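PDB 4HB9: similarities with probable monooxygenase from Photorhabdus luminescens, which binds flavin-adenine dinucleotide and probably works as a flavin-dependent monooxygenase, as its relatives among the aromatic-ring hydroxylases do. Local coordinates for residues F50-L55 and E62-F67. Residues are numbered along the deposited sequence; the frame is centred on the assembly and turned at random.
Sequences FGKQAL and ENWLAF
L55 and F67 meet through a CH-pi contact, one of two kinds of aromatic contact between segments 50-55 and 62-67, on helices 49-58 and 61-70. The methyl CD1 of L55 stands over one face of the F67 ring, 4.1 Å from its centroid and 18° off the ring normal. It is displaced toward the rim, where L55 CD1 comes within 3.9 Å of F67 CE1 and equally of F67 CZ.

The second contact is also apolar, but made at a ring edge. W64 presents the rim of its six-membered ring to the helix surface between K52 and L55. Its atom CZ3 lies 3.9 Å from L55 CB, while CH2 lies 3.8 Å from K52 CG, both partners sitting near the indole plane. The backbone is touched as well, with W64 CZ3 3.9 Å from the carbonyl O of K52. With CG anti to the backbone N (chi1 170°), the tryptophan carries its indole end across to the neighbouring helix. K52 meets the ring most closely through CG, and its chain, bent at the last torsion, also leaves NZ beside the indole, 4.2 Å from W64 CH2.

These long side chains span a wide gap: the axes of the two segments approach to 11.4 Å, and their directions differ by 146°, the roughly antiparallel course of a helical hairpin with a short connection. Around the hairpin, F67 meets L107 and I109 of strand 106-110 and L114 of helix 111-119; L55 meets L118 of that helix and L335 of helix 330-349. The side chain of L55 lies about 10 Å from the bound FAD, near the cofactor without touching it.

Since the join between these segments rests on dispersion and hydrophobic burial, with no polar bond between them, any selectivity of the fit probably lies in shape: a methyl on a ring face beside an indole rim against a helix.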
ATOM      1  N   PHE A  50      -4.153  -3.071 -12.892  1.00 22.85           N
ATOM      2  CA  PHE A  50      -4.430  -1.646 -12.740  1.00 23.98           C
ATOM      3  C   PHE A  50      -3.160  -0.879 -12.420  1.00 21.79           C
ATOM      4  O   PHE A  50      -2.883   0.142 -13.039  1.00 20.98           O
ATOM      5  CB  PHE A  50      -5.504  -1.387 -11.667  1.00 25.92           C
ATOM      6  CG  PHE A  50      -6.847  -1.981 -11.993  1.00 27.90           C
ATOM      7  CD1 PHE A  50      -7.701  -1.357 -12.897  1.00 30.89           C
ATOM      8  CD2 PHE A  50      -7.271  -3.159 -11.382  1.00 30.88           C
ATOM      9  CE1 PHE A  50      -8.944  -1.900 -13.203  1.00 31.11           C
ATOM     10  CE2 PHE A  50      -8.515  -3.712 -11.688  1.00 33.39           C
ATOM     11  CZ  PHE A  50      -9.348  -3.077 -12.595  1.00 34.27           C
ATOM     12  N   GLY A  51      -2.365  -1.408 -11.484  1.00 21.39           N
ATOM     13  CA  GLY A  51      -1.083  -0.852 -11.149  1.00 19.57           C
ATOM     14  C   GLY A  51      -0.107  -0.855 -12.308  1.00 19.23           C
ATOM     15  O   GLY A  51       0.601   0.140 -12.526  1.00 19.21           O
ATOM     16  N   LYS A  52      -0.088  -1.958 -13.057  1.00 18.96           N
ATOM     17  CA  LYS A  52       0.795  -2.119 -14.187  1.00 20.11           C
ATOM     18  C   LYS A  52       0.481  -1.091 -15.275  1.00 19.23           C
ATOM     19  O   LYS A  52       1.376  -0.445 -15.795  1.00 17.55           O
ATOM     20  CB  LYS A  52       0.696  -3.542 -14.761  1.00 22.66           C
ATOM     21  CG  LYS A  52       1.714  -3.820 -15.861  1.00 27.39           C
ATOM     22  CD  LYS A  52       1.596  -5.226 -16.436  1.00 30.88           C
ATOM     23  CE  LYS A  52       2.442  -5.409 -17.695  1.00 34.85           C
ATOM     24  NZ  LYS A  52       1.998  -4.528 -18.821  1.00 38.42           N
ATOM     25  N   GLN A  53      -0.794  -0.933 -15.593  1.00 18.08           N
ATOM     26  CA  GLN A  53      -1.203   0.044 -16.611  1.00 20.01           C
ATOM     27  C   GLN A  53      -0.862   1.477 -16.174  1.00 18.04           C
ATOM     28  O   GLN A  53      -0.355   2.304 -16.981  1.00 17.14           O
ATOM     29  CB  GLN A  53      -2.709  -0.093 -16.887  1.00 21.15           C
ATOM     30  CG  GLN A  53      -3.179   0.790 -18.024  1.00 24.55           C
ATOM     31  CD  GLN A  53      -4.696   0.843 -18.138  1.00 28.01           C
ATOM     32  OE1 GLN A  53      -5.421   0.783 -17.126  1.00 35.22           O
ATOM     33  NE2 GLN A  53      -5.175   1.036 -19.350  1.00 27.88           N
ATOM     34  N   ALA A  54      -1.120   1.776 -14.911  1.00 17.09           N
ATOM     35  CA  ALA A  54      -0.809   3.107 -14.374  1.00 17.53           C
ATOM     36  C   ALA A  54       0.676   3.417 -14.527  1.00 17.32           C
ATOM     37  O   ALA A  54       1.071   4.476 -15.010  1.00 17.81           O
ATOM     38  CB  ALA A  54      -1.222   3.221 -12.920  1.00 17.93           C
ATOM     39  N   LEU A  55       1.513   2.456 -14.158  1.00 17.13           N
ATOM     40  CA  LEU A  55       2.952   2.654 -14.264  1.00 17.01           C
ATOM     41  C   LEU A  55       3.384   2.808 -15.713  1.00 16.80           C
ATOM     42  O   LEU A  55       4.231   3.647 -16.033  1.00 17.91           O
ATOM     43  CB  LEU A  55       3.694   1.502 -13.585  1.00 16.09           C
ATOM     44  CG  LEU A  55       3.531   1.477 -12.067  1.00 16.25           C
ATOM     45  CD1 LEU A  55       3.943   0.108 -11.521  1.00 17.95           C
ATOM     46  CD2 LEU A  55       4.335   2.551 -11.351  1.00 16.46           C
ATOM     47  N   GLU A  62      12.364   5.095 -19.419  1.00 22.22           N
ATOM     48  CA  GLU A  62      13.524   4.539 -18.712  1.00 24.04           C
ATOM     49  C   GLU A  62      13.115   3.974 -17.333  1.00 22.22           C
ATOM     50  O   GLU A  62      13.599   2.913 -16.910  1.00 18.28           O
ATOM     51  CB  GLU A  62      14.702   5.503 -18.638  1.00 27.75           C
ATOM     52  CG  GLU A  62      14.541   6.728 -17.762  1.00 34.88           C
ATOM     53  CD  GLU A  62      15.848   7.514 -17.609  1.00 43.63           C
ATOM     54  OE1 GLU A  62      16.949   6.893 -17.553  1.00 50.14           O
ATOM     55  OE2 GLU A  62      15.767   8.756 -17.506  1.00 47.39           O
ATOM     56  N   ASN A  63      12.189   4.654 -16.661  1.00 20.39           N
ATOM     57  CA  ASN A  63      11.654   4.143 -15.381  1.00 19.40           C
ATOM     58  C   ASN A  63      10.860   2.854 -15.601  1.00 18.82           C
ATOM     59  O   ASN A  63      11.002   1.889 -14.829  1.00 19.44           O
ATOM     60  CB  ASN A  63      10.745   5.163 -14.684  1.00 19.64           C
ATOM     61  CG  ASN A  63      11.412   6.500 -14.450  1.00 19.92           C
ATOM     62  OD1 ASN A  63      11.941   7.107 -15.377  1.00 21.98           O
ATOM     63  ND2 ASN A  63      11.371   6.978 -13.223  1.00 21.07           N
ATOM     64  N   TRP A  64      10.047   2.819 -16.648  1.00 17.76           N
ATOM     65  CA  TRP A  64       9.247   1.633 -16.936  1.00 17.86           C
ATOM     66  C   TRP A  64      10.162   0.425 -17.195  1.00 18.71           C
ATOM     67  O   TRP A  64       9.974  -0.656 -16.629  1.00 17.55           O
ATOM     68  CB  TRP A  64       8.305   1.878 -18.123  1.00 18.71           C
ATOM     69  CG  TRP A  64       7.648   0.642 -18.595  1.00 19.30           C
ATOM     70  CD1 TRP A  64       7.854   0.000 -19.779  1.00 20.77           C
ATOM     71  CD2 TRP A  64       6.709  -0.139 -17.878  1.00 19.73           C
ATOM     72  NE1 TRP A  64       7.086  -1.125 -19.845  1.00 21.60           N
ATOM     73  CE2 TRP A  64       6.386  -1.247 -18.682  1.00 20.95           C
ATOM     74  CE3 TRP A  64       6.099  -0.013 -16.636  1.00 21.06           C
ATOM     75  CZ2 TRP A  64       5.467  -2.193 -18.287  1.00 21.08           C
ATOM     76  CZ3 TRP A  64       5.215  -0.966 -16.237  1.00 20.85           C
ATOM     77  CH2 TRP A  64       4.904  -2.040 -17.057  1.00 20.72           C
ATOM     78  N   LEU A  65      11.205   0.619 -17.990  1.00 19.20           N
ATOM     79  CA  LEU A  65      12.136  -0.500 -18.234  1.00 19.65           C
ATOM     80  C   LEU A  65      12.813  -0.971 -16.945  1.00 17.71           C
ATOM     81  O   LEU A  65      13.030  -2.182 -16.762  1.00 16.46           O
ATOM     82  CB  LEU A  65      13.191  -0.139 -19.278  1.00 20.54           C
ATOM     83  CG  LEU A  65      12.730   0.043 -20.721  1.00 23.76           C
ATOM     84  CD1 LEU A  65      13.937   0.288 -21.611  1.00 25.83           C
ATOM     85  CD2 LEU A  65      11.932  -1.128 -21.251  1.00 26.08           C
ATOM     86  N   ALA A  66      13.147  -0.040 -16.048  1.00 16.85           N
ATOM     87  CA  ALA A  66      13.752  -0.401 -14.755  1.00 17.16           C
ATOM     88  C   ALA A  66      12.784  -1.231 -13.881  1.00 17.49           C
ATOM     89  O   ALA A  66      13.186  -2.187 -13.198  1.00 17.32           O
ATOM     90  CB  ALA A  66      14.225   0.826 -14.003  1.00 17.20           C
ATOM     91  N   PHE A  67      11.518  -0.863 -13.932  1.00 16.91           N
ATOM     92  CA  PHE A  67      10.462  -1.625 -13.293  1.00 17.77           C
ATOM     93  C   PHE A  67      10.364  -3.050 -13.827  1.00 17.87           C
ATOM     94  O   PHE A  67      10.299  -3.990 -13.040  1.00 17.78           O
ATOM     95  CB  PHE A  67       9.097  -0.934 -13.426  1.00 17.84           C
ATOM     96  CG  PHE A  67       7.975  -1.742 -12.863  1.00 18.68           C
ATOM     97  CD1 PHE A  67       7.777  -1.806 -11.490  1.00 17.97           C
ATOM     98  CD2 PHE A  67       7.122  -2.463 -13.694  1.00 19.66           C
ATOM     99  CE1 PHE A  67       6.768  -2.566 -10.956  1.00 17.52           C
ATOM    100  CE2 PHE A  67       6.096  -3.225 -13.163  1.00 19.44           C
ATOM    101  CZ  PHE A  67       5.920  -3.289 -11.796  1.00 19.29           C
TER